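Local coordinates for polyketide synthase (Synechococcus sp., PDB 4GOX), which probably transfers a sulfo group from PAPS to the hydroxyl of a polyketide intermediate, as the sulfotransferase domain of an olefin synthase, at residues 61-64 / 65-68; 94-97 / 98-102; 186-189 / 190-194. All blocks are in the same frame, centred on the assembly; numbering follows the deposited sequence.

Contact 1: residues 61-64 / 65-68; sequences FETM and GDRH
The ring of F61 overlaps the base of the R67 side chain. R67 CA stands 3.8 Å from the F61 ring centroid, 20° off the normal, which makes a CH-pi contact over the face, displaced toward the rim. R67 CG comes over a face too, 3.6 Å from F61 CD2. From CG to NE the arginine runs extended and crosses the phenylalanine at about a right angle; with ring and guanidinium planes 89° apart, the ring meets the aliphatic part of R67 and does not stack on its charge. M64 lies alongside R67, pointing the same way, and the bends in its chain bring CE to 3.5 Å from R67 NH1. A water in the guanidinium plane accepts from R67 NH1 at 3.0 Å and donates to M64 O. The rest of this buried cation is spent on carbonyl groups: NE on H57 O, NH2 on L56 O and G77 O. Such a set of acceptors fixes the rotation of the group.

Next to it the first turn is closed by two reciprocal bonds. T63 OG1, held between its backbone N and carbonyl carbon (chi1 77°), accepts from D66 N at 3.2 Å along a nearly straight path, and also, weakly, from G65 N. In return D66 OD2 accepts from T63 N at 3.0 Å, on the anti side of the carboxylate and somewhat out of its plane. That same oxygen lies 3.1 Å from E62 CB, whereas the E62 carboxylate turns away and takes a bond from Q16 N. T63 as N-cap and D66 three residues on thus satisfy the definition of a capping box, which starts helix 64-71 of the sulfotransferase domain.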
loop_
_atom_site.group_PDB
_atom_site.type_symbol
_atom_site.label_atom_id
_atom_site.label_comp_id
_atom_site.label_asym_id
_atom_site.label_seq_id
_atom_site.Cartn_x
_atom_site.Cartn_y
_atom_site.Cartn_z
ATOM N N PHE A 61 -9.085 -4.320 -10.640
ATOM C CA PHE A 61 -10.323 -4.338 -11.432
ATOM C C PHE A 61 -10.251 -3.502 -12.676
ATOM O O PHE A 61 -9.533 -2.514 -12.722
ATOM C CB PHE A 61 -11.471 -3.824 -10.538
ATOM C CG PHE A 61 -11.455 -4.474 -9.169
ATOM C CD1 PHE A 61 -11.841 -5.809 -9.009
ATOM C CD2 PHE A 61 -10.995 -3.781 -8.058
ATOM C CE1 PHE A 61 -11.813 -6.416 -7.746
ATOM C CE2 PHE A 61 -10.935 -4.398 -6.803
ATOM C CZ PHE A 61 -11.351 -5.714 -6.657
ATOM N N GLU A 62 -11.009 -3.895 -13.676
ATOM C CA GLU A 62 -11.096 -3.218 -14.954
ATOM C C GLU A 62 -12.038 -1.995 -14.831
ATOM O O GLU A 62 -11.649 -0.869 -15.163
ATOM C CB GLU A 62 -11.591 -4.239 -16.011
ATOM C CG GLU A 62 -11.557 -3.750 -17.433
ATOM C CD GLU A 62 -10.171 -3.413 -17.919
ATOM O OE1 GLU A 62 -9.425 -4.344 -18.297
ATOM O OE2 GLU A 62 -9.833 -2.209 -17.928
ATOM N N THR A 63 -13.259 -2.231 -14.332
ATOM C CA THR A 63 -14.315 -1.233 -14.147
ATOM C C THR A 63 -14.881 -1.339 -12.728
ATOM O O THR A 63 -14.745 -2.385 -12.069
ATOM C CB THR A 63 -15.501 -1.483 -15.116
ATOM O OG1 THR A 63 -16.284 -2.570 -14.616
ATOM C CG2 THR A 63 -15.074 -1.710 -16.578
ATOM N N MET A 64 -15.635 -0.293 -12.316
ATOM C CA MET A 64 -16.316 -0.235 -11.020
ATOM C C MET A 64 -17.383 -1.329 -10.884
ATOM O O MET A 64 -17.743 -1.703 -9.771
ATOM C CB MET A 64 -16.894 1.173 -10.771
ATOM C CG MET A 64 -15.820 2.218 -10.602
ATOM S SD MET A 64 -14.742 1.981 -9.170
ATOM C CE MET A 64 -15.893 2.174 -7.844
ATOM N N GLY A 65 -17.816 -1.869 -12.013
ATOM C CA GLY A 65 -18.757 -2.985 -12.074
ATOM C C GLY A 65 -18.099 -4.279 -11.624
ATOM O O GLY A 65 -18.639 -4.982 -10.766
ATOM N N ASP A 66 -16.894 -4.580 -12.158
ATOM C CA ASP A 66 -16.118 -5.774 -11.755
ATOM C C ASP A 66 -15.786 -5.678 -10.281
ATOM O O ASP A 66 -15.912 -6.667 -9.550
ATOM C CB ASP A 66 -14.786 -5.887 -12.523
ATOM C CG ASP A 66 -14.924 -5.835 -14.020
ATOM O OD1 ASP A 66 -15.737 -6.594 -14.562
ATOM O OD2 ASP A 66 -14.226 -5.027 -14.644
ATOM N N ARG A 67 -15.365 -4.473 -9.859
ATOM C CA ARG A 67 -14.990 -4.153 -8.486
ATOM C C ARG A 67 -16.169 -4.447 -7.580
ATOM O O ARG A 67 -16.014 -5.211 -6.631
ATOM C CB ARG A 67 -14.518 -2.692 -8.391
ATOM C CG ARG A 67 -14.042 -2.270 -7.014
ATOM C CD ARG A 67 -13.290 -0.950 -7.109
ATOM N NE ARG A 67 -12.760 -0.495 -5.824
ATOM C CZ ARG A 67 -13.480 0.134 -4.898
ATOM N NH1 ARG A 67 -14.774 0.358 -5.090
ATOM N NH2 ARG A 67 -12.911 0.545 -3.776
ATOM N N HIS A 68 -17.364 -3.956 -7.939
ATOM C CA HIS A 68 -18.559 -4.234 -7.160
ATOM C C HIS A 68 -18.916 -5.721 -7.164
ATOM O O HIS A 68 -19.235 -6.246 -6.107
ATOM C CB HIS A 68 -19.730 -3.382 -7.621
ATOM C CG HIS A 68 -20.950 -3.559 -6.780
ATOM N ND1 HIS A 68 -20.964 -3.188 -5.448
ATOM C CD2 HIS A 68 -22.163 -4.058 -7.110
ATOM C CE1 HIS A 68 -22.183 -3.470 -5.011
ATOM N NE2 HIS A 68 -22.938 -3.999 -5.974
HETATM O O HOH W 1 -17.004 -0.647 -6.844
#

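Contact 2: residues 94-97 / 98-102; sequences ASQA and KVNQW
Q96 and N100 meet at an oblique crossing, their amide planes 35° apart. Q96 NE2 donates to N100 OD1 at 3.2 Å, but the bond is not lined up with a lone pair: the donor sits 40° out of the N100 carbonyl plane, and OD1 in turn is tilted from the Q96 amide plane. The bend at chi2 of Q96 (60°) folds its amide along the helix toward N100. The other end of that amide is held as well, since Q96 OE1 accepts from Q81 NE2, so both polar atoms of the Q96 amide have a partner. V99 CG1 flanks the group, 4.0 Å from Q96 NE2.

The Q96-N100 pair is an i to i+4 contact on helix 92-104, that of Q96 with V99 i to i+3, and the backbone repeats the longer spacing, with N100 N reaching Q96 O at 2.8 Å. The buried side of the helix turns to helix 79-88: S95 and V99 both pack on L84, and S95 OG bonds to Q81 O.

Q101 takes a different orientation from N100. Its chain curls back at chi2, and Q101 NE2 donates to A97 O at 2.8 Å in a bent bond, with that oxygen tilted from the Q101 amide plane. A97 O also receives Q101 N, at 3.1 Å, from above its carbonyl plane.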
loop_
_atom_site.group_PDB
_atom_site.type_symbol
_atom_site.label_atom_id
_atom_site.label_comp_id
_atom_site.label_asym_id
_atom_site.label_seq_id
_atom_site.Cartn_x
_atom_site.Cartn_y
_atom_site.Cartn_z
ATOM N N ALA A 94 -23.816 10.448 0.638
ATOM C CA ALA A 94 -23.465 11.118 -0.616
ATOM C C ALA A 94 -22.241 10.457 -1.255
ATOM O O ALA A 94 -22.164 10.393 -2.486
ATOM C CB ALA A 94 -23.191 12.591 -0.376
ATOM N N SER A 95 -21.288 9.967 -0.418
ATOM C CA SER A 95 -20.077 9.289 -0.887
ATOM C C SER A 95 -20.470 7.978 -1.568
ATOM O O SER A 95 -20.151 7.787 -2.741
ATOM C CB SER A 95 -19.121 9.019 0.271
ATOM O OG SER A 95 -17.780 9.161 -0.170
ATOM N N GLN A 96 -21.218 7.117 -0.844
ATOM C CA GLN A 96 -21.751 5.847 -1.320
ATOM C C GLN A 96 -22.543 6.017 -2.638
ATOM O O GLN A 96 -22.346 5.227 -3.559
ATOM C CB GLN A 96 -22.613 5.187 -0.226
ATOM C CG GLN A 96 -22.891 3.700 -0.437
ATOM C CD GLN A 96 -21.633 2.858 -0.478
ATOM O OE1 GLN A 96 -21.004 2.575 0.550
ATOM N NE2 GLN A 96 -21.242 2.443 -1.677
ATOM N N ALA A 97 -23.367 7.080 -2.747
ATOM C CA ALA A 97 -24.163 7.387 -3.941
ATOM C C ALA A 97 -23.285 7.698 -5.167
ATOM O O ALA A 97 -23.663 7.348 -6.285
ATOM C CB ALA A 97 -25.120 8.553 -3.659
ATOM N N LYS A 98 -22.130 8.365 -4.960
ATOM C CA LYS A 98 -21.159 8.693 -6.019
ATOM C C LYS A 98 -20.526 7.348 -6.500
ATOM O O LYS A 98 -20.382 7.135 -7.712
ATOM C CB LYS A 98 -20.078 9.655 -5.461
ATOM C CG LYS A 98 -19.062 10.197 -6.464
ATOM C CD LYS A 98 -19.594 11.337 -7.310
ATOM C CE LYS A 98 -18.713 11.588 -8.508
ATOM N NZ LYS A 98 -19.484 12.129 -9.659
ATOM N N VAL A 99 -20.231 6.428 -5.542
ATOM C CA VAL A 99 -19.670 5.093 -5.816
ATOM C C VAL A 99 -20.702 4.234 -6.608
ATOM O O VAL A 99 -20.360 3.719 -7.676
ATOM C CB VAL A 99 -19.122 4.400 -4.537
ATOM C CG1 VAL A 99 -18.822 2.912 -4.770
ATOM C CG2 VAL A 99 -17.874 5.120 -4.019
ATOM N N ASN A 100 -21.972 4.172 -6.114
ATOM C CA ASN A 100 -23.107 3.442 -6.704
ATOM C C ASN A 100 -23.403 3.872 -8.139
ATOM O O ASN A 100 -23.804 3.047 -8.967
ATOM C CB ASN A 100 -24.358 3.554 -5.821
ATOM C CG ASN A 100 -24.287 2.781 -4.510
ATOM O OD1 ASN A 100 -23.276 2.151 -4.157
ATOM N ND2 ASN A 100 -25.374 2.810 -3.751
ATOM N N GLN A 101 -23.162 5.148 -8.436
ATOM C CA GLN A 101 -23.353 5.720 -9.762
ATOM C C GLN A 101 -22.230 5.305 -10.710
ATOM O O GLN A 101 -22.477 5.011 -11.882
ATOM C CB GLN A 101 -23.544 7.242 -9.670
ATOM C CG GLN A 101 -25.030 7.684 -9.616
ATOM C CD GLN A 101 -25.995 6.736 -8.899
ATOM O OE1 GLN A 101 -26.679 5.906 -9.523
ATOM N NE2 GLN A 101 -26.084 6.844 -7.575
ATOM N N TRP A 102 -20.992 5.228 -10.185
ATOM C CA TRP A 102 -19.846 4.775 -10.966
ATOM C C TRP A 102 -20.020 3.305 -11.308
ATOM O O TRP A 102 -19.769 2.911 -12.449
ATOM C CB TRP A 102 -18.566 4.974 -10.174
ATOM C CG TRP A 102 -18.017 6.363 -10.228
ATOM C CD1 TRP A 102 -18.045 7.223 -11.289
ATOM C CD2 TRP A 102 -17.156 6.954 -9.251
ATOM N NE1 TRP A 102 -17.302 8.347 -11.006
ATOM C CE2 TRP A 102 -16.738 8.203 -9.761
ATOM C CE3 TRP A 102 -16.674 6.532 -7.997
ATOM C CZ2 TRP A 102 -15.900 9.058 -9.044
ATOM C CZ3 TRP A 102 -15.838 7.378 -7.285
ATOM C CH2 TRP A 102 -15.461 8.624 -7.807
#

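Contact 3: residues 186-189 / 190-194; sequences ESIW and RTSNR
W189 and N193 pair across one turn of helix 181-202, an i to i+4 contact in the sulfotransferase fold, where N193 brings the ND2 end of its amide over one face of the indole. W189 CB lies 3.1 Å from N of the next residue, R190, and from it CG sets out anti to the backbone N (chi1 -178°). W189 CG then lies 3.5 Å from N193 ND2, and CD1 and CE2 are nearer still. On the six-membered side, W189 CE3 comes 3.4 Å from R190 N, at an oblique approach. N193 ND2 stands 3.1 Å above the W189 ring plane, offset toward the rim, while amide and ring planes are 57° apart; this is a slanted approach and not a parallel stack. W189 NE1 and N193 ND2 are both donors and do not bond: NE1 gives its hydrogen to R156 O, whereas N193 ND2 makes a weak bond to W189 O. N193 OD1 bonds H153 NE2, which fixes the amide from its other end. The indole also packs on P158 and V161 of helix 158-167 and L294 of helix 289-297. Replacing W189 by an alanine is likely to open a gap against these three, deprive R156 O of its indole donor and leave N193 ND2 without the ring face it stands over.

On another side of the helix, R190 brings NH1 edge-on toward E186 OE1. At 3.9 Å between R190 NH1 and E186 OE1 this is a long salt bridge; T291 OG1 bonds to both atoms, and E186 OE1 also accepts from Q288 N. A water joins R190 NH1 to S187 OG, itself hydrogen-bonded to A183 O. S187 O accepts from T191 N and, at 2.7 Å, from T191 OG1, the hydroxyl coming from 43° out of the carbonyl plane.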
loop_
_atom_site.group_PDB
_atom_site.type_symbol
_atom_site.label_atom_id
_atom_site.label_comp_id
_atom_site.label_asym_id
_atom_site.label_seq_id
_atom_site.Cartn_x
_atom_site.Cartn_y
_atom_site.Cartn_z
ATOM N N GLU A 186 4.009 -17.233 5.218
ATOM C CA GLU A 186 5.319 -17.271 4.567
ATOM C C GLU A 186 5.134 -17.120 3.047
ATOM O O GLU A 186 5.811 -16.301 2.423
ATOM C CB GLU A 186 6.025 -18.592 4.887
ATOM C CG GLU A 186 7.358 -18.718 4.167
ATOM C CD GLU A 186 8.175 -19.944 4.496
ATOM O OE1 GLU A 186 9.223 -20.127 3.847
ATOM O OE2 GLU A 186 7.733 -20.767 5.325
ATOM N N SER A 187 4.214 -17.912 2.469
ATOM C CA SER A 187 3.897 -17.871 1.043
ATOM C C SER A 187 3.492 -16.486 0.578
ATOM O O SER A 187 4.010 -16.028 -0.441
ATOM C CB SER A 187 2.814 -18.875 0.696
ATOM O OG SER A 187 3.451 -20.137 0.628
ATOM N N ILE A 188 2.591 -15.826 1.327
ATOM C CA ILE A 188 2.129 -14.478 1.029
ATOM C C ILE A 188 3.278 -13.467 1.093
ATOM O O ILE A 188 3.418 -12.675 0.167
ATOM C CB ILE A 188 0.902 -14.061 1.893
ATOM C CG1 ILE A 188 -0.339 -14.916 1.512
ATOM C CG2 ILE A 188 0.574 -12.574 1.676
ATOM C CD1 ILE A 188 -1.549 -14.679 2.434
ATOM N N TRP A 189 4.147 -13.546 2.121
ATOM C CA TRP A 189 5.301 -12.646 2.208
ATOM C C TRP A 189 6.225 -12.851 0.998
ATOM O O TRP A 189 6.693 -11.888 0.375
ATOM C CB TRP A 189 6.099 -12.932 3.501
ATOM C CG TRP A 189 7.267 -12.006 3.674
ATOM C CD1 TRP A 189 7.260 -10.771 4.248
ATOM C CD2 TRP A 189 8.601 -12.236 3.224
ATOM N NE1 TRP A 189 8.527 -10.231 4.220
ATOM C CE2 TRP A 189 9.374 -11.115 3.613
ATOM C CE3 TRP A 189 9.248 -13.325 2.598
ATOM C CZ2 TRP A 189 10.732 -11.000 3.300
ATOM C CZ3 TRP A 189 10.593 -13.208 2.288
ATOM C CH2 TRP A 189 11.321 -12.065 2.651
ATOM N N ARG A 190 6.494 -14.116 0.681
ATOM C CA ARG A 190 7.395 -14.470 -0.396
ATOM C C ARG A 190 6.806 -14.050 -1.751
ATOM O O ARG A 190 7.483 -13.377 -2.523
ATOM C CB ARG A 190 7.702 -15.972 -0.345
ATOM C CG ARG A 190 8.731 -16.451 -1.369
ATOM C CD ARG A 190 8.934 -17.945 -1.303
ATOM N NE ARG A 190 7.716 -18.675 -1.648
ATOM C CZ ARG A 190 7.063 -19.473 -0.815
ATOM N NH1 ARG A 190 7.531 -19.692 0.408
ATOM N NH2 ARG A 190 5.947 -20.070 -1.200
ATOM N N THR A 191 5.558 -14.452 -2.033
ATOM C CA THR A 191 4.869 -14.137 -3.291
ATOM C C THR A 191 4.857 -12.628 -3.555
ATOM O O THR A 191 5.291 -12.196 -4.624
ATOM C CB THR A 191 3.455 -14.737 -3.280
ATOM O OG1 THR A 191 3.582 -16.147 -3.054
ATOM C CG2 THR A 191 2.671 -14.435 -4.563
ATOM N N SER A 192 4.385 -11.844 -2.568
ATOM C CA SER A 192 4.296 -10.382 -2.680
ATOM C C SER A 192 5.650 -9.759 -2.927
ATOM O O SER A 192 5.795 -8.969 -3.856
ATOM C CB SER A 192 3.701 -9.762 -1.413
ATOM O OG SER A 192 2.378 -10.232 -1.294
ATOM N N ASN A 193 6.617 -10.077 -2.064
ATOM C CA ASN A 193 7.931 -9.497 -2.152
ATOM C C ASN A 193 8.622 -9.820 -3.435
ATOM O O ASN A 193 9.206 -8.921 -4.027
ATOM C CB ASN A 193 8.755 -9.764 -0.899
ATOM C CG ASN A 193 8.277 -8.884 0.227
ATOM O OD1 ASN A 193 8.230 -7.670 0.084
ATOM N ND2 ASN A 193 7.759 -9.465 1.303
ATOM N N ARG A 194 8.467 -11.053 -3.932
ATOM C CA ARG A 194 9.065 -11.421 -5.213
ATOM C C ARG A 194 8.399 -10.644 -6.383
ATOM O O ARG A 194 9.112 -10.065 -7.208
ATOM C CB ARG A 194 9.002 -12.939 -5.423
ATOM C CG ARG A 194 9.396 -13.416 -6.824
ATOM C CD ARG A 194 10.896 -13.440 -6.932
ATOM N NE ARG A 194 11.485 -14.324 -5.924
ATOM C CZ ARG A 194 12.757 -14.290 -5.545
ATOM N NH1 ARG A 194 13.590 -13.400 -6.073
ATOM N NH2 ARG A 194 13.201 -15.129 -4.617
HETATM O O HOH W 2 5.762 -21.350 1.994
#

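Contacts 1 and 2 are neighbours, with centres 14 Å apart on the same side of the chain's centre. They touch where M64 CB lies 3.8 Å from W102 O, so the capped start of helix 64-71 packs on the end of helix 92-104; I112 of helix 109-119 meets both M64 and W102. Contact 3 stands apart, its centre about 25 Å from that of contact 1 and 34 Å from that of contact 2, which lies across the chain's centre. It lies toward the nucleotide site: the W189 side chain is about 10 Å from the bound adenosine-3'-5'-diphosphate. W189 and N193 touch S32, probably backing the phosphate-binding loop after strand 26-30.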